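DTDP-4-amino-4,6-dideoxyglucose formyltransferase (Shewanella sp. FDAARGOS_354, PDB 6V2T) probably transfers a formyl group from a folate cofactor to the amino group of dTDP-4-amino-4,6-dideoxyglucose, a nucleotide sugar likely used for O-antigen. Local coordinates at residues M23-L35 and I88-K101. Numbering follows the deposited sequence.
With 0FX (dTDP-4-amino-4,6-dideoxyglucose), chain G; FOL (folic acid), chain H.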
ATOM      1  N   MET B  23       5.752  49.898 -12.996  1.00 51.96           N
ATOM      2  CA  MET B  23       5.339  48.477 -12.959  1.00 50.62           C
ATOM      3  C   MET B  23       6.411  47.666 -12.210  1.00 40.48           C
ATOM      4  O   MET B  23       7.605  47.722 -12.587  1.00 43.78           O
ATOM      5  CB  MET B  23       5.138  47.957 -14.392  1.00 47.79           C
ATOM      6  CG  MET B  23       4.598  46.524 -14.504  1.00 48.38           C
ATOM      7  SD  MET B  23       3.060  46.204 -13.619  1.00 54.03           S
ATOM      8  CE  MET B  23       1.958  47.432 -14.326  1.00 56.28           C
ATOM      9  N   MET B  24       5.990  46.951 -11.178  1.00 41.28           N
ATOM     10  CA  MET B  24       6.818  45.888 -10.551  1.00 38.05           C
ATOM     11  C   MET B  24       6.623  44.567 -11.304  1.00 37.00           C
ATOM     12  O   MET B  24       5.468  44.163 -11.477  1.00 40.43           O
ATOM     13  CB  MET B  24       6.426  45.687  -9.096  1.00 35.71           C
ATOM     14  CG  MET B  24       7.478  44.854  -8.339  1.00 32.25           C
ATOM     15  SD  MET B  24       6.715  44.329  -6.868  1.00 36.14           S
ATOM     16  CE  MET B  24       8.138  43.599  -6.048  1.00 36.15           C
ATOM     17  N   HIS B  25       7.729  43.956 -11.729  1.00 39.58           N
ATOM     18  CA  HIS B  25       7.832  42.612 -12.348  1.00 39.62           C
ATOM     19  C   HIS B  25       8.288  41.599 -11.295  1.00 37.28           C
ATOM     20  O   HIS B  25       9.371  41.802 -10.707  1.00 35.60           O
ATOM     21  CB  HIS B  25       8.802  42.681 -13.529  1.00 44.29           C
ATOM     22  CG  HIS B  25       8.496  43.841 -14.419  1.00 56.29           C
ATOM     23  ND1 HIS B  25       9.245  45.000 -14.410  1.00 61.10           N
ATOM     24  CD2 HIS B  25       7.479  44.049 -15.283  1.00 59.10           C
ATOM     25  CE1 HIS B  25       8.727  45.860 -15.266  1.00 66.39           C
ATOM     26  NE2 HIS B  25       7.639  45.301 -15.809  1.00 62.15           N
ATOM     27  N   VAL B  26       7.479  40.571 -11.054  1.00 35.96           N
ATOM     28  CA  VAL B  26       7.790  39.439 -10.133  1.00 37.02           C
ATOM     29  C   VAL B  26       7.967  38.183 -10.977  1.00 38.79           C
ATOM     30  O   VAL B  26       7.035  37.878 -11.785  1.00 37.53           O
ATOM     31  CB  VAL B  26       6.696  39.253  -9.072  1.00 34.91           C
ATOM     32  CG1 VAL B  26       6.907  37.981  -8.264  1.00 36.06           C
ATOM     33  CG2 VAL B  26       6.558  40.476  -8.180  1.00 36.90           C
ATOM     34  N   LEU B  27       9.115  37.505 -10.840  1.00 36.63           N
ATOM     35  CA  LEU B  27       9.390  36.224 -11.527  1.00 33.54           C
ATOM     36  C   LEU B  27       9.105  35.054 -10.573  1.00 37.97           C
ATOM     37  O   LEU B  27       9.732  34.944  -9.484  1.00 34.21           O
ATOM     38  CB  LEU B  27      10.818  36.179 -12.071  1.00 33.33           C
ATOM     39  CG  LEU B  27      11.233  34.817 -12.635  1.00 37.20           C
ATOM     40  CD1 LEU B  27      10.459  34.520 -13.918  1.00 40.80           C
ATOM     41  CD2 LEU B  27      12.731  34.764 -12.889  1.00 31.61           C
ATOM     42  N   ILE B  28       8.210  34.158 -10.985  1.00 34.40           N
ATOM     43  CA  ILE B  28       7.912  32.925 -10.218  1.00 34.84           C
ATOM     44  C   ILE B  28       8.576  31.765 -10.955  1.00 38.23           C
ATOM     45  O   ILE B  28       8.265  31.536 -12.147  1.00 37.36           O
ATOM     46  CB  ILE B  28       6.402  32.822  -9.961  1.00 35.36           C
ATOM     47  CG1 ILE B  28       5.954  34.018  -9.109  1.00 38.12           C
ATOM     48  CG2 ILE B  28       6.042  31.503  -9.300  1.00 32.68           C
ATOM     49  CD1 ILE B  28       4.483  34.228  -9.112  1.00 47.40           C
ATOM     50  N   VAL B  29       9.575  31.155 -10.302  1.00 36.68           N
ATOM     51  CA  VAL B  29      10.286  29.959 -10.819  1.00 33.84           C
ATOM     52  C   VAL B  29       9.795  28.762 -10.020  1.00 36.18           C
ATOM     53  O   VAL B  29       9.912  28.757  -8.779  1.00 29.74           O
ATOM     54  CB  VAL B  29      11.813  30.058 -10.735  1.00 39.76           C
ATOM     55  CG1 VAL B  29      12.475  28.896 -11.462  1.00 39.59           C
ATOM     56  CG2 VAL B  29      12.326  31.374 -11.275  1.00 39.40           C
ATOM     57  N   SER B  30       9.279  27.767 -10.714  1.00 37.88           N
ATOM     58  CA  SER B  30       8.548  26.661 -10.071  1.00 40.14           C
ATOM     59  C   SER B  30       8.576  25.398 -10.932  1.00 40.02           C
ATOM     60  O   SER B  30       8.388  25.496 -12.167  1.00 35.40           O
ATOM     61  CB  SER B  30       7.147  27.069  -9.814  1.00 39.72           C
ATOM     62  OG  SER B  30       6.474  26.016  -9.152  1.00 42.56           O
ATOM     63  N   ASP B  31       8.712  24.253 -10.273  1.00 41.42           N
ATOM     64  CA  ASP B  31       8.689  22.914 -10.925  1.00 42.54           C
ATOM     65  C   ASP B  31       7.545  22.077 -10.342  1.00 44.44           C
ATOM     66  O   ASP B  31       7.627  20.849 -10.458  1.00 45.22           O
ATOM     67  CB  ASP B  31      10.065  22.266 -10.783  1.00 38.93           C
ATOM     68  CG  ASP B  31      11.082  22.984 -11.650  1.00 39.30           C
ATOM     69  OD1 ASP B  31      10.871  23.049 -12.892  1.00 41.13           O
ATOM     70  OD2 ASP B  31      12.034  23.518 -11.082  1.00 40.54           O
ATOM     71  N   ASN B  32       6.532  22.731  -9.760  1.00 42.36           N
ATOM     72  CA  ASN B  32       5.370  22.112  -9.066  1.00 43.18           C
ATOM     73  C   ASN B  32       4.072  22.677  -9.660  1.00 47.99           C
ATOM     74  O   ASN B  32       3.754  23.885  -9.446  1.00 38.73           O
ATOM     75  CB  ASN B  32       5.447  22.328  -7.555  1.00 46.98           C
ATOM     76  CG  ASN B  32       4.450  21.499  -6.766  1.00 48.40           C
ATOM     77  OD1 ASN B  32       3.350  21.959  -6.468  1.00 45.97           O
ATOM     78  ND2 ASN B  32       4.834  20.283  -6.415  1.00 44.40           N
ATOM     79  N   LYS B  33       3.341  21.853 -10.415  1.00 50.36           N
ATOM     80  CA  LYS B  33       2.111  22.309 -11.105  1.00 55.01           C
ATOM     81  C   LYS B  33       1.083  22.720 -10.056  1.00 51.87           C
ATOM     82  O   LYS B  33       0.479  23.779 -10.195  1.00 59.56           O
ATOM     83  CB  LYS B  33       1.573  21.246 -12.071  1.00 63.83           C
ATOM     84  CG  LYS B  33       0.551  21.767 -13.072  1.00 65.30           C
ATOM     85  CD  LYS B  33      -0.551  20.785 -13.399  1.00 71.67           C
ATOM     86  CE  LYS B  33      -1.899  21.457 -13.543  1.00 74.32           C
ATOM     87  NZ  LYS B  33      -3.003  20.483 -13.390  1.00 78.35           N
ATOM     88  N   PRO B  34       0.823  21.929  -8.986  1.00 54.02           N
ATOM     89  CA  PRO B  34      -0.145  22.341  -7.965  1.00 52.56           C
ATOM     90  C   PRO B  34       0.091  23.766  -7.426  1.00 50.96           C
ATOM     91  O   PRO B  34      -0.844  24.533  -7.439  1.00 46.08           O
ATOM     92  CB  PRO B  34       0.004  21.259  -6.883  1.00 55.58           C
ATOM     93  CG  PRO B  34       0.439  20.030  -7.663  1.00 51.57           C
ATOM     94  CD  PRO B  34       1.363  20.582  -8.726  1.00 51.51           C
ATOM     95  N   LEU B  35       1.320  24.107  -7.015  1.00 45.22           N
ATOM     96  CA  LEU B  35       1.707  25.475  -6.555  1.00 45.52           C
ATOM     97  C   LEU B  35       1.490  26.539  -7.648  1.00 41.39           C
ATOM     98  O   LEU B  35       0.862  27.541  -7.347  1.00 38.68           O
ATOM     99  CB  LEU B  35       3.180  25.497  -6.113  1.00 46.49           C
ATOM    100  CG  LEU B  35       3.433  25.253  -4.628  1.00 52.90           C
ATOM    101  CD1 LEU B  35       4.854  25.674  -4.256  1.00 51.04           C
ATOM    102  CD2 LEU B  35       2.413  25.977  -3.750  1.00 49.62           C
ATOM    103  N   ILE B  88      17.382  38.245 -15.439  1.00 38.32           N
ATOM    104  CA  ILE B  88      16.526  38.322 -14.222  1.00 40.05           C
ATOM    105  C   ILE B  88      16.895  39.612 -13.483  1.00 38.73           C
ATOM    106  O   ILE B  88      15.961  40.414 -13.155  1.00 40.57           O
ATOM    107  CB  ILE B  88      16.661  37.072 -13.323  1.00 41.16           C
ATOM    108  CG1 ILE B  88      16.168  35.798 -14.015  1.00 42.81           C
ATOM    109  CG2 ILE B  88      15.941  37.282 -12.007  1.00 38.71           C
ATOM    110  CD1 ILE B  88      16.808  34.546 -13.475  1.00 45.51           C
ATOM    111  N   VAL B  89      18.192  39.807 -13.247  1.00 36.71           N
ATOM    112  CA  VAL B  89      18.743  40.979 -12.514  1.00 42.23           C
ATOM    113  C   VAL B  89      18.331  42.261 -13.240  1.00 45.43           C
ATOM    114  O   VAL B  89      17.985  43.240 -12.561  1.00 43.28           O
ATOM    115  CB  VAL B  89      20.270  40.903 -12.365  1.00 44.92           C
ATOM    116  CG1 VAL B  89      20.796  42.202 -11.796  1.00 45.53           C
ATOM    117  CG2 VAL B  89      20.710  39.718 -11.510  1.00 46.40           C
ATOM    118  N   GLU B  90      18.377  42.236 -14.573  1.00 54.15           N
ATOM    119  CA  GLU B  90      17.941  43.338 -15.469  1.00 50.48           C
ATOM    120  C   GLU B  90      16.449  43.656 -15.258  1.00 48.48           C
ATOM    121  O   GLU B  90      16.129  44.833 -15.090  1.00 52.35           O
ATOM    122  CB  GLU B  90      18.265  42.941 -16.916  1.00 62.16           C
ATOM    123  CG  GLU B  90      17.703  43.877 -17.974  1.00 65.23           C
ATOM    124  CD  GLU B  90      18.131  45.324 -17.824  1.00 67.21           C
ATOM    125  OE1 GLU B  90      19.155  45.578 -17.148  1.00 71.56           O
ATOM    126  OE2 GLU B  90      17.437  46.199 -18.381  1.00 78.50           O
ATOM    127  N   HIS B  91      15.562  42.662 -15.252  1.00 45.40           N
ATOM    128  CA  HIS B  91      14.116  42.840 -15.531  1.00 46.75           C
ATOM    129  C   HIS B  91      13.238  42.742 -14.276  1.00 47.14           C
ATOM    130  O   HIS B  91      12.132  43.309 -14.288  1.00 49.02           O
ATOM    131  CB  HIS B  91      13.678  41.803 -16.579  1.00 57.20           C
ATOM    132  CG  HIS B  91      12.394  42.146 -17.259  1.00 69.51           C
ATOM    133  ND1 HIS B  91      12.349  42.935 -18.398  1.00 73.88           N
ATOM    134  CD2 HIS B  91      11.110  41.825 -16.960  1.00 72.26           C
ATOM    135  CE1 HIS B  91      11.088  43.077 -18.772  1.00 78.95           C
ATOM    136  NE2 HIS B  91      10.309  42.406 -17.902  1.00 73.21           N
ATOM    137  N   TYR B  92      13.640  41.996 -13.246  1.00 41.00           N
ATOM    138  CA  TYR B  92      12.721  41.665 -12.133  1.00 37.47           C
ATOM    139  C   TYR B  92      13.108  42.394 -10.842  1.00 33.50           C
ATOM    140  O   TYR B  92      14.274  42.519 -10.495  1.00 33.44           O
ATOM    141  CB  TYR B  92      12.648  40.149 -11.957  1.00 39.49           C
ATOM    142  CG  TYR B  92      11.975  39.466 -13.114  1.00 39.05           C
ATOM    143  CD1 TYR B  92      10.596  39.442 -13.213  1.00 38.57           C
ATOM    144  CD2 TYR B  92      12.718  38.863 -14.117  1.00 43.11           C
ATOM    145  CE1 TYR B  92       9.964  38.817 -14.278  1.00 44.62           C
ATOM    146  CE2 TYR B  92      12.102  38.229 -15.191  1.00 42.94           C
ATOM    147  CZ  TYR B  92      10.722  38.219 -15.272  1.00 41.61           C
ATOM    148  OH  TYR B  92      10.101  37.609 -16.320  1.00 46.82           O
ATOM    149  N   GLU B  93      12.101  42.820 -10.102  1.00 36.64           N
ATOM    150  CA  GLU B  93      12.305  43.424  -8.756  1.00 36.71           C
ATOM    151  C   GLU B  93      12.330  42.322  -7.686  1.00 32.57           C
ATOM    152  O   GLU B  93      12.865  42.569  -6.568  1.00 35.95           O
ATOM    153  CB  GLU B  93      11.198  44.436  -8.478  1.00 35.45           C
ATOM    154  CG  GLU B  93      11.410  45.746  -9.204  1.00 39.97           C
ATOM    155  CD  GLU B  93      11.290  45.688 -10.721  1.00 37.83           C
ATOM    156  OE1 GLU B  93      10.289  45.124 -11.239  1.00 43.52           O
ATOM    157  OE2 GLU B  93      12.191  46.203 -11.369  1.00 36.27           O
ATOM    158  N   LEU B  94      11.694  41.191  -7.962  1.00 29.62           N
ATOM    159  CA  LEU B  94      11.546  40.074  -6.988  1.00 32.66           C
ATOM    160  C   LEU B  94      11.534  38.737  -7.721  1.00 33.36           C
ATOM    161  O   LEU B  94      10.807  38.629  -8.705  1.00 32.31           O
ATOM    162  CB  LEU B  94      10.245  40.263  -6.216  1.00 30.74           C
ATOM    163  CG  LEU B  94       9.847  39.092  -5.315  1.00 31.52           C
ATOM    164  CD1 LEU B  94      10.875  38.917  -4.181  1.00 30.60           C
ATOM    165  CD2 LEU B  94       8.449  39.284  -4.741  1.00 31.11           C
ATOM    166  N   VAL B  95      12.226  37.731  -7.185  1.00 31.46           N
ATOM    167  CA  VAL B  95      12.111  36.326  -7.657  1.00 34.14           C
ATOM    168  C   VAL B  95      11.574  35.480  -6.508  1.00 33.52           C
ATOM    169  O   VAL B  95      12.130  35.595  -5.394  1.00 31.92           O
ATOM    170  CB  VAL B  95      13.439  35.767  -8.193  1.00 33.64           C
ATOM    171  CG1 VAL B  95      13.256  34.357  -8.740  1.00 34.84           C
ATOM    172  CG2 VAL B  95      14.032  36.673  -9.243  1.00 31.39           C
ATOM    173  N   VAL B  96      10.556  34.662  -6.796  1.00 31.07           N
ATOM    174  CA  VAL B  96       9.966  33.666  -5.858  1.00 33.90           C
ATOM    175  C   VAL B  96      10.235  32.257  -6.399  1.00 36.79           C
ATOM    176  O   VAL B  96       9.775  31.906  -7.500  1.00 35.06           O
ATOM    177  CB  VAL B  96       8.473  33.910  -5.586  1.00 35.92           C
ATOM    178  CG1 VAL B  96       7.920  32.841  -4.666  1.00 36.76           C
ATOM    179  CG2 VAL B  96       8.219  35.295  -5.012  1.00 34.41           C
ATOM    180  N   SER B  97      10.995  31.484  -5.630  1.00 30.59           N
ATOM    181  CA  SER B  97      11.205  30.048  -5.862  1.00 29.35           C
ATOM    182  C   SER B  97      10.037  29.305  -5.231  1.00 29.40           C
ATOM    183  O   SER B  97       9.886  29.374  -4.002  1.00 28.40           O
ATOM    184  CB  SER B  97      12.502  29.583  -5.272  1.00 28.77           C
ATOM    185  OG  SER B  97      12.448  28.186  -5.132  1.00 31.73           O
ATOM    186  N   ALA B  98       9.247  28.632  -6.041  1.00 31.92           N
ATOM    187  CA  ALA B  98       8.103  27.815  -5.590  1.00 34.99           C
ATOM    188  C   ALA B  98       8.410  26.360  -5.946  1.00 34.16           C
ATOM    189  O   ALA B  98       8.012  25.900  -7.039  1.00 36.59           O
ATOM    190  CB  ALA B  98       6.824  28.326  -6.211  1.00 36.32           C
ATOM    191  N   HIS B  99       9.114  25.662  -5.055  1.00 33.58           N
ATOM    192  CA  HIS B  99       9.573  24.271  -5.308  1.00 37.64           C
ATOM    193  C   HIS B  99      10.397  24.287  -6.603  1.00 37.17           C
ATOM    194  O   HIS B  99      10.057  23.580  -7.536  1.00 38.07           O
ATOM    195  CB  HIS B  99       8.376  23.324  -5.366  1.00 35.98           C
ATOM    196  CG  HIS B  99       7.640  23.161  -4.076  1.00 32.66           C
ATOM    197  ND1 HIS B  99       7.042  21.976  -3.730  1.00 31.59           N
ATOM    198  CD2 HIS B  99       7.409  24.016  -3.059  1.00 32.26           C
ATOM    199  CE1 HIS B  99       6.446  22.115  -2.555  1.00 37.35           C
ATOM    200  NE2 HIS B  99       6.665  23.367  -2.118  1.00 32.06           N
ATOM    201  N   CYS B 100      11.418  25.138  -6.649  1.00 44.29           N
ATOM    202  CA  CYS B 100      12.374  25.269  -7.771  1.00 43.55           C
ATOM    203  C   CYS B 100      13.444  24.184  -7.645  1.00 45.96           C
ATOM    204  O   CYS B 100      14.096  24.149  -6.580  1.00 45.88           O
ATOM    205  CB  CYS B 100      13.037  26.634  -7.742  1.00 41.40           C
ATOM    206  SG  CYS B 100      14.179  26.882  -9.111  1.00 44.20           S
ATOM    207  N   LYS B 101      13.616  23.359  -8.687  1.00 41.14           N
ATOM    208  CA  LYS B 101      14.620  22.248  -8.736  1.00 44.20           C
ATOM    209  C   LYS B 101      16.060  22.791  -8.826  1.00 44.43           C
ATOM    210  O   LYS B 101      16.978  21.987  -8.627  1.00 48.02           O
ATOM    211  CB  LYS B 101      14.355  21.303  -9.918  1.00 46.25           C
ATOM    212  CG  LYS B 101      13.109  20.435  -9.815  1.00 47.87           C
ATOM    213  CD  LYS B 101      12.707  19.771 -11.129  1.00 52.53           C
ATOM    214  CE  LYS B 101      11.555  18.794 -10.975  1.00 54.17           C
ATOM    215  NZ  LYS B 101      11.953  17.627 -10.150  1.00 53.70           N
TER
HETATM  216  O4P 0FX G 301       8.114  18.951  -3.517  1.00 33.87           O
HETATM  217  P2  0FX G 301       8.318  18.945  -5.034  1.00 62.66           P
HETATM  218  O3P 0FX G 301       7.682  20.119  -5.709  1.00 58.71           O
HETATM  219  O1G 0FX G 301       9.876  19.105  -5.153  1.00 58.63           O
HETATM  220  C1G 0FX G 301      10.386  20.178  -5.941  1.00 61.00           C
HETATM  221  C2G 0FX G 301      11.497  19.561  -6.767  1.00 60.88           C
HETATM  222  O2G 0FX G 301      11.058  18.507  -7.644  1.00 53.31           O
HETATM  223  C3G 0FX G 301      12.506  18.992  -5.784  1.00 61.34           C
HETATM  224  O3G 0FX G 301      13.610  18.508  -6.564  1.00 54.85           O
HETATM  225  C4G 0FX G 301      12.931  20.039  -4.736  1.00 54.90           C
HETATM  226  N4A 0FX G 301      13.681  19.369  -3.669  1.00 57.78           N
HETATM  227  C5G 0FX G 301      11.783  20.785  -4.067  1.00 54.86           C
HETATM  228  C6G 0FX G 301      12.311  21.961  -3.220  1.00 52.99           C
HETATM  229  O5G 0FX G 301      10.881  21.233  -5.082  1.00 61.19           O
HETATM  230  OPP 0FX G 301       7.716  17.720  -6.043  1.00 38.73           O
HETATM  231  P   0FX G 301       8.532  16.385  -5.950  1.00 38.19           P
HETATM  232  O1P 0FX G 301       9.939  16.388  -6.323  1.00 34.96           O
HETATM  233  O2P 0FX G 301       7.881  15.427  -6.911  1.00 54.66           O
HETATM  234  O5  0FX G 301       8.328  15.618  -4.586  1.00 38.90           O
HETATM  235  C5  0FX G 301       7.085  15.613  -3.935  1.00 30.86           C
HETATM  236  C4  0FX G 301       7.095  14.423  -2.966  1.00 31.65           C
HETATM  237  O4  0FX G 301       7.080  13.174  -3.659  1.00 29.80           O
HETATM  238  C3  0FX G 301       8.363  14.317  -2.102  1.00 30.30           C
HETATM  239  O3  0FX G 301       8.331  15.198  -0.987  1.00 31.02           O
HETATM  240  C2  0FX G 301       8.449  12.817  -1.725  1.00 28.75           C
HETATM  241  C1  0FX G 301       7.760  12.183  -2.965  1.00 31.90           C
HETATM  242  N11 0FX G 301       8.765  11.597  -3.840  1.00 31.93           N
HETATM  243  C61 0FX G 301       9.216  12.226  -4.948  1.00 36.01           C
HETATM  244  C51 0FX G 301      10.162  11.592  -5.752  1.00 36.88           C
HETATM  245  C5A 0FX G 301      10.691  12.292  -7.000  1.00 38.83           C
HETATM  246  C21 0FX G 301       9.207  10.377  -3.509  1.00 31.10           C
HETATM  247  O21 0FX G 301       8.729   9.786  -2.385  1.00 32.29           O
HETATM  248  N31 0FX G 301      10.138   9.733  -4.254  1.00 32.12           N
HETATM  249  C41 0FX G 301      10.622  10.324  -5.379  1.00 36.60           C
HETATM  250  O41 0FX G 301      11.596   9.680  -6.087  1.00 34.61           O
HETATM  251  N1  FOL H 302      18.809  28.384  -4.012  1.00 29.35           N
HETATM  252  C2  FOL H 302      19.515  28.978  -3.036  1.00 27.92           C
HETATM  253  NA2 FOL H 302      20.666  29.575  -3.327  1.00 30.05           N
HETATM  254  N3  FOL H 302      19.048  29.021  -1.751  1.00 28.68           N
HETATM  255  C4  FOL H 302      17.899  28.406  -1.433  1.00 27.16           C
HETATM  256  O4  FOL H 302      17.552  28.499  -0.226  1.00 29.32           O
HETATM  257  C4A FOL H 302      17.154  27.785  -2.431  1.00 25.91           C
HETATM  258  N5  FOL H 302      16.018  27.130  -2.186  1.00 29.33           N
HETATM  259  C6  FOL H 302      15.431  26.162  -3.119  1.00 33.80           C
HETATM  260  C7  FOL H 302      15.670  26.693  -4.544  1.00 31.58           C
HETATM  261  N8  FOL H 302      17.000  27.200  -4.746  1.00 30.05           N
HETATM  262  C8A FOL H 302      17.656  27.793  -3.736  1.00 27.91           C
HETATM  263  C9  FOL H 302      15.811  24.673  -2.778  1.00 39.78           C
HETATM  264  N10 FOL H 302      15.931  23.823  -3.964  1.00 40.65           N
HETATM  265  C11 FOL H 302      18.827  20.864  -4.723  1.00 48.63           C
HETATM  266  C12 FOL H 302      17.852  21.201  -5.665  1.00 52.78           C
HETATM  267  C13 FOL H 302      16.891  22.177  -5.384  1.00 49.49           C
HETATM  268  C14 FOL H 302      16.884  22.858  -4.184  1.00 42.59           C
HETATM  269  C15 FOL H 302      17.873  22.541  -3.259  1.00 51.28           C
HETATM  270  C16 FOL H 302      18.831  21.558  -3.521  1.00 52.89           C
HETATM  271  C   FOL H 302      19.883  19.830  -5.036  1.00 46.04           C
HETATM  272  O   FOL H 302      20.076  19.603  -6.210  1.00 51.50           O
HETATM  273  N   FOL H 302      20.645  19.243  -4.110  1.00 39.73           N
HETATM  274  O   HOH W   1      11.508  45.920 -13.787  1.00 41.13           O
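Leu27 packs its CB squarely over the ring of Tyr92, 3.5 Å from the centroid and 11° off the ring normal, while its CD2 rests on CG1 of Ile88 in helix 82-91. Tyr92 is turned for this by its first torsion (chi1 -68°), with CG opposite its own carbonyl carbon, and its OH is hydrogen-bonded to Asp56. Farther along the same face, Val29 sets CG2 against CG1 of Val95 and brings CG1 to 3.5 Å from Cys100 SG. The other face carries Val26, Ile28, Leu94, Val96 and Ala98; packing is looser along Val26 and Ile28, where Val26 CG1 lies 4.1 Å from Leu94 CD2 and Ile28 CG1 faces Val96 CB at a wider spacing. These are neighbouring parallel strands, 24-30 and 94-98, in the middle of the Rossmann-like sheet of the formyltransferase domain. Four backbone bonds join them, from Leu27 N to Leu94 O through to Ala98 N to Val29 O.

Past their C-terminal ends lie the sugar-nucleotide and folate sites. Ser30 OG donates to Ala98 O at 2.6 Å, and Lys101 N meets the anti lone pair of Asp31 OD2 almost straight; Ser60 also bonds that oxygen and Asn63 bonds OD1, so the carboxylate is held from both oxygens. His99 ND1 and Asn32 ND2 both donate to the ligand phosphate oxygen O3P, while Leu35 CD1 covers a face of the His99 ring and Glu182 takes NE2. Lys101 reaches past Asp31 to O2G of the sugar, and Cys100 O accepts from folic acid N10.

The N-terminal end is the solvent side. There exposed Glu93 curls back, bent at chi2, so that OE1 accepts from His25 N at 2.9 Å and only weakly from ND1. His91 NE2 sits above one face of the His25 imidazole, toward its rim, the rings oblique with planes 40° apart. A water donating to His91 O and Glu93 OE2 also meets His25 ND1 at the ring edge.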